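Local coordinates for beta-1,3-1,4-glucanase (Caldicellulosiruptor sp. F32, PDB 5H4R), which hydrolyses mixed-linkage beta-1,3-1,4-glucans such as lichenan, as a glycoside hydrolase family 5 enzyme, at residues R33-N38 / K314-G319; F112-R117 / K164-Q169; Y149-Q154 / E212-L217. The protein carries 1 engineered substitution. All blocks are in the same frame, centred on the assembly; numbering follows the deposited sequence.

Contact 1. Residues R33-N38 / K314-G319; sequences RKIPNN and KFVSKG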
loop_
_atom_site.group_PDB
_atom_site.type_symbol
_atom_site.label_atom_id
_atom_site.label_comp_id
_atom_site.label_asym_id
_atom_site.label_seq_id
_atom_site.Cartn_x
_atom_site.Cartn_y
_atom_site.Cartn_z
ATOM N N ARG A 33 12.836 -4.026 19.275
ATOM C CA ARG A 33 13.374 -5.348 19.046
ATOM C C ARG A 33 14.738 -5.234 18.367
ATOM O O ARG A 33 15.127 -4.174 17.864
ATOM C CB ARG A 33 12.418 -6.172 18.175
ATOM C CG ARG A 33 10.995 -6.355 18.747
ATOM C CD ARG A 33 10.963 -7.118 20.044
ATOM N NE ARG A 33 11.075 -8.551 19.829
ATOM C CZ ARG A 33 10.094 -9.283 19.305
ATOM N NH1 ARG A 33 8.930 -8.701 18.938
ATOM N NH2 ARG A 33 10.286 -10.574 19.132
ATOM N N LYS A 34 15.470 -6.339 18.346
ATOM C CA LYS A 34 16.711 -6.373 17.579
ATOM C C LYS A 34 16.372 -6.315 16.103
ATOM O O LYS A 34 15.596 -7.141 15.612
ATOM C CB LYS A 34 17.511 -7.630 17.897
ATOM C CG LYS A 34 18.800 -7.724 17.126
ATOM C CD LYS A 34 19.794 -6.646 17.577
ATOM C CE LYS A 34 21.194 -6.874 16.993
ATOM N NZ LYS A 34 21.249 -6.636 15.517
ATOM N N ILE A 35 16.921 -5.332 15.403
ATOM C CA ILE A 35 16.713 -5.157 13.971
ATOM C C ILE A 35 18.040 -5.446 13.276
ATOM O O ILE A 35 19.055 -4.796 13.589
ATOM C CB ILE A 35 16.214 -3.744 13.621
ATOM C CG1 ILE A 35 15.048 -3.298 14.534
ATOM C CG2 ILE A 35 15.832 -3.680 12.136
ATOM C CD1 ILE A 35 13.911 -4.257 14.589
ATOM N N PRO A 36 18.116 -6.444 12.398
ATOM C CA PRO A 36 19.396 -6.716 11.736
ATOM C C PRO A 36 19.913 -5.490 11.004
ATOM O O PRO A 36 19.152 -4.727 10.405
ATOM C CB PRO A 36 19.065 -7.862 10.778
ATOM C CG PRO A 36 17.898 -8.549 11.464
ATOM C CD PRO A 36 17.098 -7.468 12.084
ATOM N N ASN A 37 21.230 -5.303 11.064
ATOM C CA ASN A 37 21.852 -4.168 10.397
ATOM C C ASN A 37 22.186 -4.598 8.980
ATOM O O ASN A 37 23.218 -5.232 8.727
ATOM C CB ASN A 37 23.094 -3.701 11.139
ATOM C CG ASN A 37 23.666 -2.427 10.550
ATOM O OD1 ASN A 37 23.183 -1.332 10.837
ATOM N ND2 ASN A 37 24.685 -2.564 9.718
ATOM N N ASN A 38 21.300 -4.284 8.053
ATOM C CA ASN A 38 21.592 -4.493 6.648
ATOM C C ASN A 38 20.984 -3.354 5.842
ATOM O O ASN A 38 20.257 -2.505 6.362
ATOM C CB ASN A 38 21.094 -5.862 6.159
ATOM C CG ASN A 38 19.584 -6.012 6.200
ATOM O OD1 ASN A 38 18.830 -5.058 6.043
ATOM N ND2 ASN A 38 19.141 -7.237 6.407
ATOM N N LYS A 314 8.988 -13.917 11.122
ATOM C CA LYS A 314 9.247 -14.623 9.870
ATOM C C LYS A 314 10.221 -13.866 8.977
ATOM O O LYS A 314 11.046 -14.487 8.289
ATOM C CB LYS A 314 7.938 -14.857 9.107
ATOM C CG LYS A 314 8.149 -15.702 7.867
ATOM C CD LYS A 314 6.841 -16.193 7.221
ATOM C CE LYS A 314 7.149 -17.051 6.013
ATOM N NZ LYS A 314 5.925 -17.570 5.339
ATOM N N PHE A 315 10.133 -12.534 8.967
ATOM C CA PHE A 315 10.855 -11.732 7.983
ATOM C C PHE A 315 11.872 -10.794 8.622
ATOM O O PHE A 315 13.064 -10.969 8.390
ATOM C CB PHE A 315 9.870 -10.945 7.128
ATOM C CG PHE A 315 8.918 -11.807 6.348
ATOM C CD1 PHE A 315 9.386 -12.688 5.395
ATOM C CD2 PHE A 315 7.557 -11.718 6.556
ATOM C CE1 PHE A 315 8.507 -13.482 4.641
ATOM C CE2 PHE A 315 6.688 -12.523 5.820
ATOM C CZ PHE A 315 7.173 -13.399 4.876
ATOM N N VAL A 316 11.446 -9.780 9.379
ATOM C CA VAL A 316 12.386 -8.729 9.782
ATOM C C VAL A 316 13.550 -9.317 10.570
ATOM O O VAL A 316 14.715 -8.941 10.368
ATOM C CB VAL A 316 11.672 -7.644 10.596
ATOM C CG1 VAL A 316 12.677 -6.605 11.056
ATOM C CG2 VAL A 316 10.552 -7.007 9.782
ATOM N N SER A 317 13.248 -10.199 11.529
ATOM C CA SER A 317 14.287 -10.773 12.379
ATOM C C SER A 317 15.301 -11.567 11.576
ATOM O O SER A 317 16.424 -11.793 12.049
ATOM C CB SER A 317 13.653 -11.677 13.452
ATOM O OG SER A 317 13.146 -12.874 12.877
ATOM N N LYS A 318 14.922 -12.005 10.376
ATOM C CA LYS A 318 15.784 -12.731 9.460
ATOM C C LYS A 318 16.418 -11.801 8.432
ATOM O O LYS A 318 17.121 -12.278 7.527
ATOM C CB LYS A 318 14.997 -13.833 8.748
ATOM C CG LYS A 318 14.222 -14.757 9.681
ATOM C CD LYS A 318 15.098 -15.300 10.788
ATOM C CE LYS A 318 14.381 -16.384 11.572
ATOM N NZ LYS A 318 15.230 -16.914 12.681
ATOM N N GLY A 319 16.169 -10.497 8.539
ATOM C CA GLY A 319 16.782 -9.514 7.676
ATOM C C GLY A 319 15.958 -9.129 6.477
ATOM O O GLY A 319 16.421 -8.311 5.659
#
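Asn38 and Gly319 make the one hydrogen bond between residues 33-38 and residues 314-319. Asn38 ND2 donates to Gly319 O over 3.0 Å at an N-H...O angle of 151°, coming in the plane of the carbonyl and onto a lone pair. Asn265 ND2 bonds to the same oxygen, so two side-chain amides hold it. The other end of the Asn38 amide, OD1, accepts from Leu41 N, making Asn38 the N-cap of helix 39-47. With CG tucked between backbone N and carbonyl carbon (chi1 65°), the amide can cap one helix and grip the residue just past another, a double duty that suits asparagine.

Packing comes mainly from Pro36, whose CG and CD rest on the carbonyl oxygens of Val316 and Ser317. Its CD lies 3.3 Å from Val316 O, and its CG is 3.6 Å from Ser317 O. Val316 O already takes a bond from Gly319 N at 2.8 Å, part of the Schellman motif at Gly319. Gly319 has a phi of +95°, where a beta carbon would press on the preceding carbonyl oxygen and come too near Asn38 ND2, so glycine belongs here. Ile35 adds a looser touch, CD1 to Val316 CG1 at 4.4 Å.

Leu41 of helix 39-47 packs against Ile35, Pro36 and Val316, while Val316 also meets Val322 of barrel strand 322-327. The N-terminal segment is thus fastened where helix 298-316 gives way to that strand, and Tyr312 OH, hydrogen-bonded to Lys34 O, ties it to the preceding helical turn.

Contact 2. Residues F112-R117 / K164-Q169; sequences FTISKR and KSIWTQ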
loop_
_atom_site.group_PDB
_atom_site.type_symbol
_atom_site.label_atom_id
_atom_site.label_comp_id
_atom_site.label_asym_id
_atom_site.label_seq_id
_atom_site.Cartn_x
_atom_site.Cartn_y
_atom_site.Cartn_z
ATOM N N PHE A 112 -2.503 -4.766 -24.006
ATOM C CA PHE A 112 -2.674 -3.828 -22.890
ATOM C C PHE A 112 -1.742 -2.621 -23.006
ATOM O O PHE A 112 -1.002 -2.273 -22.074
ATOM C CB PHE A 112 -2.455 -4.509 -21.525
ATOM C CG PHE A 112 -3.244 -5.787 -21.312
ATOM C CD1 PHE A 112 -4.606 -5.756 -21.041
ATOM C CD2 PHE A 112 -2.601 -7.014 -21.312
ATOM C CE1 PHE A 112 -5.314 -6.917 -20.823
ATOM C CE2 PHE A 112 -3.310 -8.185 -21.083
ATOM C CZ PHE A 112 -4.664 -8.138 -20.836
ATOM N N THR A 113 -1.832 -1.941 -24.135
ATOM C CA THR A 113 -1.051 -0.726 -24.316
ATOM C C THR A 113 -1.598 0.363 -23.419
ATOM O O THR A 113 -2.768 0.736 -23.547
ATOM C CB THR A 113 -1.092 -0.261 -25.766
ATOM O OG1 THR A 113 -0.601 -1.292 -26.620
ATOM C CG2 THR A 113 -0.225 0.980 -25.935
ATOM N N ILE A 114 -0.742 0.916 -22.564
ATOM C CA ILE A 114 -1.151 1.996 -21.662
ATOM C C ILE A 114 -1.237 3.301 -22.443
ATOM O O ILE A 114 -0.323 3.662 -23.196
ATOM C CB ILE A 114 -0.174 2.131 -20.483
ATOM C CG1 ILE A 114 -0.113 0.836 -19.655
ATOM C CG2 ILE A 114 -0.595 3.288 -19.592
ATOM C CD1 ILE A 114 1.036 0.815 -18.658
ATOM N N SER A 115 -2.347 4.007 -22.255
ATOM C CA SER A 115 -2.520 5.344 -22.802
ATOM C C SER A 115 -1.347 6.236 -22.424
ATOM O O SER A 115 -0.996 6.354 -21.245
ATOM C CB SER A 115 -3.814 5.960 -22.272
ATOM O OG SER A 115 -3.713 7.375 -22.284
ATOM N N LYS A 116 -0.744 6.853 -23.438
ATOM C CA LYS A 116 0.376 7.750 -23.187
ATOM C C LYS A 116 -0.020 8.904 -22.268
ATOM O O LYS A 116 0.756 9.281 -21.385
ATOM C CB LYS A 116 0.935 8.287 -24.494
ATOM C CG LYS A 116 2.210 9.091 -24.298
ATOM C CD LYS A 116 2.795 9.544 -25.635
ATOM C CE LYS A 116 4.027 10.420 -25.443
ATOM N NZ LYS A 116 3.725 11.664 -24.674
ATOM N N ARG A 117 -1.212 9.488 -22.466
ATOM C CA ARG A 117 -1.601 10.631 -21.643
ATOM C C ARG A 117 -1.701 10.234 -20.183
ATOM O O ARG A 117 -1.290 10.984 -19.295
ATOM C CB ARG A 117 -2.929 11.225 -22.128
ATOM C CG ARG A 117 -2.781 11.949 -23.437
ATOM C CD ARG A 117 -4.076 12.576 -23.886
ATOM N NE ARG A 117 -4.501 13.679 -23.024
ATOM C CZ ARG A 117 -5.606 13.686 -22.275
ATOM N NH1 ARG A 117 -6.430 12.652 -22.266
ATOM N NH2 ARG A 117 -5.901 14.753 -21.547
ATOM N N LYS A 164 3.101 -8.873 -17.220
ATOM C CA LYS A 164 4.243 -8.636 -18.109
ATOM C C LYS A 164 4.098 -7.313 -18.849
ATOM O O LYS A 164 5.043 -6.518 -18.915
ATOM C CB LYS A 164 4.396 -9.785 -19.104
ATOM C CG LYS A 164 4.982 -11.048 -18.542
ATOM C CD LYS A 164 5.370 -12.009 -19.675
ATOM C CE LYS A 164 5.942 -13.306 -19.126
ATOM N NZ LYS A 164 6.226 -14.294 -20.198
ATOM N N SER A 165 2.921 -7.053 -19.418
ATOM C CA SER A 165 2.768 -5.875 -20.264
ATOM C C SER A 165 2.763 -4.592 -19.456
ATOM O O SER A 165 3.451 -3.625 -19.811
ATOM C CB SER A 165 1.501 -5.938 -21.097
ATOM O OG SER A 165 1.478 -4.773 -21.912
ATOM N N ILE A 166 1.950 -4.531 -18.393
ATOM C CA ILE A 166 1.934 -3.335 -17.555
ATOM C C ILE A 166 3.326 -3.035 -17.026
ATOM O O ILE A 166 3.796 -1.893 -17.117
ATOM C CB ILE A 166 0.921 -3.469 -16.405
ATOM C CG1 ILE A 166 -0.513 -3.579 -16.930
ATOM C CG2 ILE A 166 1.040 -2.289 -15.438
ATOM C CD1 ILE A 166 -1.040 -2.370 -17.730
ATOM N N TRP A 167 4.003 -4.044 -16.457
ATOM C CA TRP A 167 5.264 -3.752 -15.804
ATOM C C TRP A 167 6.387 -3.527 -16.799
ATOM O O TRP A 167 7.279 -2.735 -16.504
ATOM C CB TRP A 167 5.609 -4.825 -14.765
ATOM C CG TRP A 167 4.888 -4.516 -13.497
ATOM C CD1 TRP A 167 3.881 -5.241 -12.898
ATOM C CD2 TRP A 167 5.077 -3.350 -12.684
ATOM N NE1 TRP A 167 3.445 -4.592 -11.775
ATOM C CE2 TRP A 167 4.159 -3.434 -11.613
ATOM C CE3 TRP A 167 5.937 -2.251 -12.752
ATOM C CZ2 TRP A 167 4.078 -2.460 -10.629
ATOM C CZ3 TRP A 167 5.853 -1.280 -11.768
ATOM C CH2 TRP A 167 4.931 -1.395 -10.722
ATOM N N THR A 168 6.331 -4.112 -18.004
ATOM C CA THR A 168 7.318 -3.747 -19.008
ATOM C C THR A 168 7.185 -2.270 -19.350
ATOM O O THR A 168 8.178 -1.536 -19.425
ATOM C CB THR A 168 7.159 -4.614 -20.265
ATOM O OG1 THR A 168 7.489 -5.972 -19.981
ATOM C CG2 THR A 168 8.085 -4.135 -21.371
ATOM N N GLN A 169 5.945 -1.813 -19.561
ATOM C CA GLN A 169 5.716 -0.430 -19.952
ATOM C C GLN A 169 6.072 0.524 -18.830
ATOM O O GLN A 169 6.748 1.532 -19.060
ATOM C CB GLN A 169 4.268 -0.221 -20.376
ATOM C CG GLN A 169 3.930 -0.906 -21.668
ATOM C CD GLN A 169 2.470 -0.814 -21.981
ATOM O OE1 GLN A 169 1.988 0.220 -22.479
ATOM N NE2 GLN A 169 1.744 -1.895 -21.724
#
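The backbone of Phe112 comes alongside helix 156-173, its CA 6.4 Å from the CA of Ser165, and the short strand 113-114 then runs on past Gln169, one helical turn further.

Gln169 carries the contact. Its carboxamide grips two backbone groups that flank Thr113, the carbonyl of Phe112 and the N-H of Ile114: NE2 donates to Phe112 O over 2.8 Å, and OE1 accepts from Ile114 N, also at 2.8 Å. Both bonds are nearly straight (166° and 172°), and Ile114 N meets a lone pair of OE1 in the carbonyl plane. The NE2 bond lies in the amide plane of Gln169 but arrives above the carbonyl plane of Phe112. The second N-H of NE2 turns back to Ser165 O, 3.1 Å away, which fixes the rotation of the amide; Gln169 N reaches that oxygen from its opposite face. Extension beyond CG (chi2 174°) carries the amide from the helix to the strand, a span that suits glutamine. A leucine in its place would probably leave Phe112 O and Ile114 N without their side-chain partners and let the strand drift from the helix.

Beside the amide the contact is aliphatic. The side chains of Ile114 and Gln169 run antiparallel alongside each other, with Ile114 CD1 3.8 Å from Gln169 CB, while Ile114 lies across Ile166, CG1 to CD1 3.9 Å. Small Ser165 admits the backbone of Phe112 closely and bonds through OG to Asn111 O.

Strand 113-114 pairs with strand 107-108, whose Val107 touches both isoleucines, and Trp103 and Val170 also flank Ile114. Tyr162 meets the Phe112 ring edge-to-face. This hairpin follows barrel strand 96-99 and leads into helix 116-131, so the contact fastens it to the neighbouring helix 156-173.

Contact 3. Residues Y149-Q154 / E212-L217; sequences YYPNSQ and EAINKL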
loop_
_atom_site.group_PDB
_atom_site.type_symbol
_atom_site.label_atom_id
_atom_site.label_comp_id
_atom_site.label_asym_id
_atom_site.label_seq_id
_atom_site.Cartn_x
_atom_site.Cartn_y
_atom_site.Cartn_z
ATOM N N TYR A 149 -5.764 -8.665 -14.094
ATOM C CA TYR A 149 -5.067 -9.458 -13.072
ATOM C C TYR A 149 -6.107 -10.325 -12.368
ATOM O O TYR A 149 -7.009 -9.804 -11.704
ATOM C CB TYR A 149 -4.336 -8.555 -12.069
ATOM C CG TYR A 149 -3.448 -9.300 -11.090
ATOM C CD1 TYR A 149 -3.988 -10.172 -10.150
ATOM C CD2 TYR A 149 -2.055 -9.154 -11.129
ATOM C CE1 TYR A 149 -3.185 -10.867 -9.271
ATOM C CE2 TYR A 149 -1.251 -9.843 -10.242
ATOM C CZ TYR A 149 -1.820 -10.685 -9.318
ATOM O OH TYR A 149 -1.006 -11.369 -8.442
ATOM N N TYR A 150 -6.013 -11.642 -12.530
ATOM C CA TYR A 150 -6.894 -12.508 -11.758
ATOM C C TYR A 150 -6.160 -13.789 -11.350
ATOM O O TYR A 150 -5.692 -14.544 -12.216
ATOM C CB TYR A 150 -8.177 -12.835 -12.532
ATOM C CG TYR A 150 -9.330 -13.128 -11.612
ATOM C CD1 TYR A 150 -9.915 -12.103 -10.850
ATOM C CD2 TYR A 150 -9.800 -14.427 -11.435
ATOM C CE1 TYR A 150 -10.955 -12.358 -9.985
ATOM C CE2 TYR A 150 -10.830 -14.695 -10.570
ATOM C CZ TYR A 150 -11.415 -13.659 -9.850
ATOM O OH TYR A 150 -12.430 -13.985 -8.987
ATOM N N PRO A 151 -6.055 -14.087 -10.038
ATOM C CA PRO A 151 -5.154 -15.173 -9.596
ATOM C C PRO A 151 -5.810 -16.544 -9.481
ATOM O O PRO A 151 -6.020 -17.080 -8.385
ATOM C CB PRO A 151 -4.683 -14.659 -8.236
ATOM C CG PRO A 151 -5.912 -13.959 -7.687
ATOM C CD PRO A 151 -6.520 -13.270 -8.891
ATOM N N ASN A 152 -6.146 -17.147 -10.619
ATOM C CA ASN A 152 -6.498 -18.554 -10.618
ATOM C C ASN A 152 -6.042 -19.183 -11.925
ATOM O O ASN A 152 -5.604 -18.497 -12.854
ATOM C CB ASN A 152 -7.998 -18.772 -10.326
ATOM C CG ASN A 152 -8.932 -18.261 -11.414
ATOM O OD1 ASN A 152 -8.521 -17.831 -12.499
ATOM N ND2 ASN A 152 -10.236 -18.330 -11.112
ATOM N N SER A 153 -6.114 -20.515 -11.971
ATOM C CA SER A 153 -5.596 -21.229 -13.137
ATOM C C SER A 153 -6.384 -20.875 -14.384
ATOM O O SER A 153 -5.807 -20.752 -15.472
ATOM C CB SER A 153 -5.606 -22.741 -12.885
ATOM O OG SER A 153 -4.549 -23.089 -11.998
ATOM N N GLN A 154 -7.700 -20.687 -14.246
ATOM C CA GLN A 154 -8.546 -20.390 -15.398
ATOM C C GLN A 154 -8.091 -19.135 -16.123
ATOM O O GLN A 154 -8.167 -19.064 -17.356
ATOM C CB GLN A 154 -10.005 -20.236 -14.963
ATOM C CG GLN A 154 -10.943 -19.828 -16.086
ATOM C CD GLN A 154 -12.392 -19.750 -15.640
ATOM O OE1 GLN A 154 -12.695 -19.838 -14.446
ATOM N NE2 GLN A 154 -13.296 -19.582 -16.601
ATOM N N GLU A 212 -0.917 -20.145 -5.277
ATOM C CA GLU A 212 0.100 -20.526 -6.252
ATOM C C GLU A 212 0.137 -19.542 -7.412
ATOM O O GLU A 212 1.212 -19.188 -7.908
ATOM C CB GLU A 212 -0.172 -21.942 -6.761
ATOM C CG GLU A 212 -0.004 -23.013 -5.683
ATOM C CD GLU A 212 1.399 -23.056 -5.086
ATOM O OE1 GLU A 212 2.347 -23.372 -5.841
ATOM O OE2 GLU A 212 1.555 -22.765 -3.867
ATOM N N ALA A 213 -1.031 -19.108 -7.874
ATOM C CA ALA A 213 -1.069 -18.158 -8.969
ATOM C C ALA A 213 -0.398 -16.853 -8.576
ATOM O O ALA A 213 0.297 -16.247 -9.392
ATOM C CB ALA A 213 -2.516 -17.910 -9.391
ATOM N N ILE A 214 -0.602 -16.408 -7.332
ATOM C CA ILE A 214 0.010 -15.163 -6.862
ATOM C C ILE A 214 1.522 -15.315 -6.807
ATOM O O ILE A 214 2.261 -14.385 -7.161
ATOM C CB ILE A 214 -0.580 -14.744 -5.499
ATOM C CG1 ILE A 214 -2.006 -14.220 -5.675
ATOM C CG2 ILE A 214 0.263 -13.615 -4.844
ATOM C CD1 ILE A 214 -2.758 -14.062 -4.397
ATOM N N ASN A 215 2.005 -16.477 -6.362
ATOM C CA ASN A 215 3.448 -16.738 -6.381
ATOM C C ASN A 215 3.995 -16.620 -7.801
ATOM O O ASN A 215 5.030 -15.982 -8.030
ATOM C CB ASN A 215 3.752 -18.120 -5.808
ATOM C CG ASN A 215 3.615 -18.188 -4.293
ATOM O OD1 ASN A 215 3.689 -17.171 -3.605
ATOM N ND2 ASN A 215 3.441 -19.409 -3.766
ATOM N N LYS A 216 3.297 -17.216 -8.771
ATOM C CA LYS A 216 3.736 -17.170 -10.160
ATOM C C LYS A 216 3.746 -15.742 -10.678
ATOM O O LYS A 216 4.693 -15.309 -11.355
ATOM C CB LYS A 216 2.815 -18.031 -11.027
ATOM C CG LYS A 216 3.001 -17.870 -12.536
ATOM C CD LYS A 216 4.390 -18.371 -13.019
ATOM C CE LYS A 216 4.451 -18.420 -14.544
ATOM N NZ LYS A 216 5.809 -18.767 -15.041
ATOM N N LEU A 217 2.676 -15.001 -10.402
ATOM C CA LEU A 217 2.565 -13.643 -10.927
ATOM C C LEU A 217 3.558 -12.698 -10.262
ATOM O O LEU A 217 4.032 -11.757 -10.908
ATOM C CB LEU A 217 1.136 -13.156 -10.750
ATOM C CG LEU A 217 0.121 -13.935 -11.600
ATOM C CD1 LEU A 217 -1.328 -13.703 -11.148
ATOM C CD2 LEU A 217 0.275 -13.572 -13.077
#
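Asn152 N, which lies against the methyl of Ala213, bonds back to Tyr150 O at 3.1 Å, and Ser159 OG of helix 156-173 grips the same carbonyl oxygen. The first bond closes an inverse gamma turn centred on Pro151, in a loop of the TIM barrel that follows strand 135-139. Between 149-154 and 212-217 there is no hydrogen bond and the fit is apolar, though Ser153 OG bonds Asp209 OD1 earlier in helix 205-226. Ala213 is small enough for the CA atoms of Pro151 and Ala213 to lie 5.1 Å apart, with Ala213 CB 3.6 Å from Pro151 C. Proline suits the turn, its ring fixing phi, and its CB also packs on Ile214 CG1 at 3.7 Å.

Tyr149 extends the contact one helical turn further. With CG anti to the backbone N, chi1 -173° sets the ring against Leu217, and the two side chains meet head-on. Val163 and Ile160 of helix 156-173 touch Tyr149 and Leu217 respectively, so loop and two helices share one apolar layer. A bound glucose lies about 13 Å from the Tyr149 side chain. Leu217 CD1 makes an off-centre CH-pi contact, 4.0 Å from the Tyr149 ring centroid and 30° off the ring normal.

Each contact joins a loop or hairpin to a helix around the TIM barrel, and their centres lie about 20 Å or more apart. Contacts 2 and 3 are buried, whereas contact 1 is partly buried and ties the N-terminal segment to a much later part of the chain, enclosing the other two in sequence. Contacts 2 and 3 interleave along the chain and share helix 156-173: it supplies one side of contact 2 and touches Tyr149 and Leu217 in contact 3. Their chemistry differs. Contact 2 uses a side-chain amide to hold strand backbone, contact 1 combines a single amide bond with proline packing on a helix end, and between its two segments contact 3 is apolar, with no hydrogen bond.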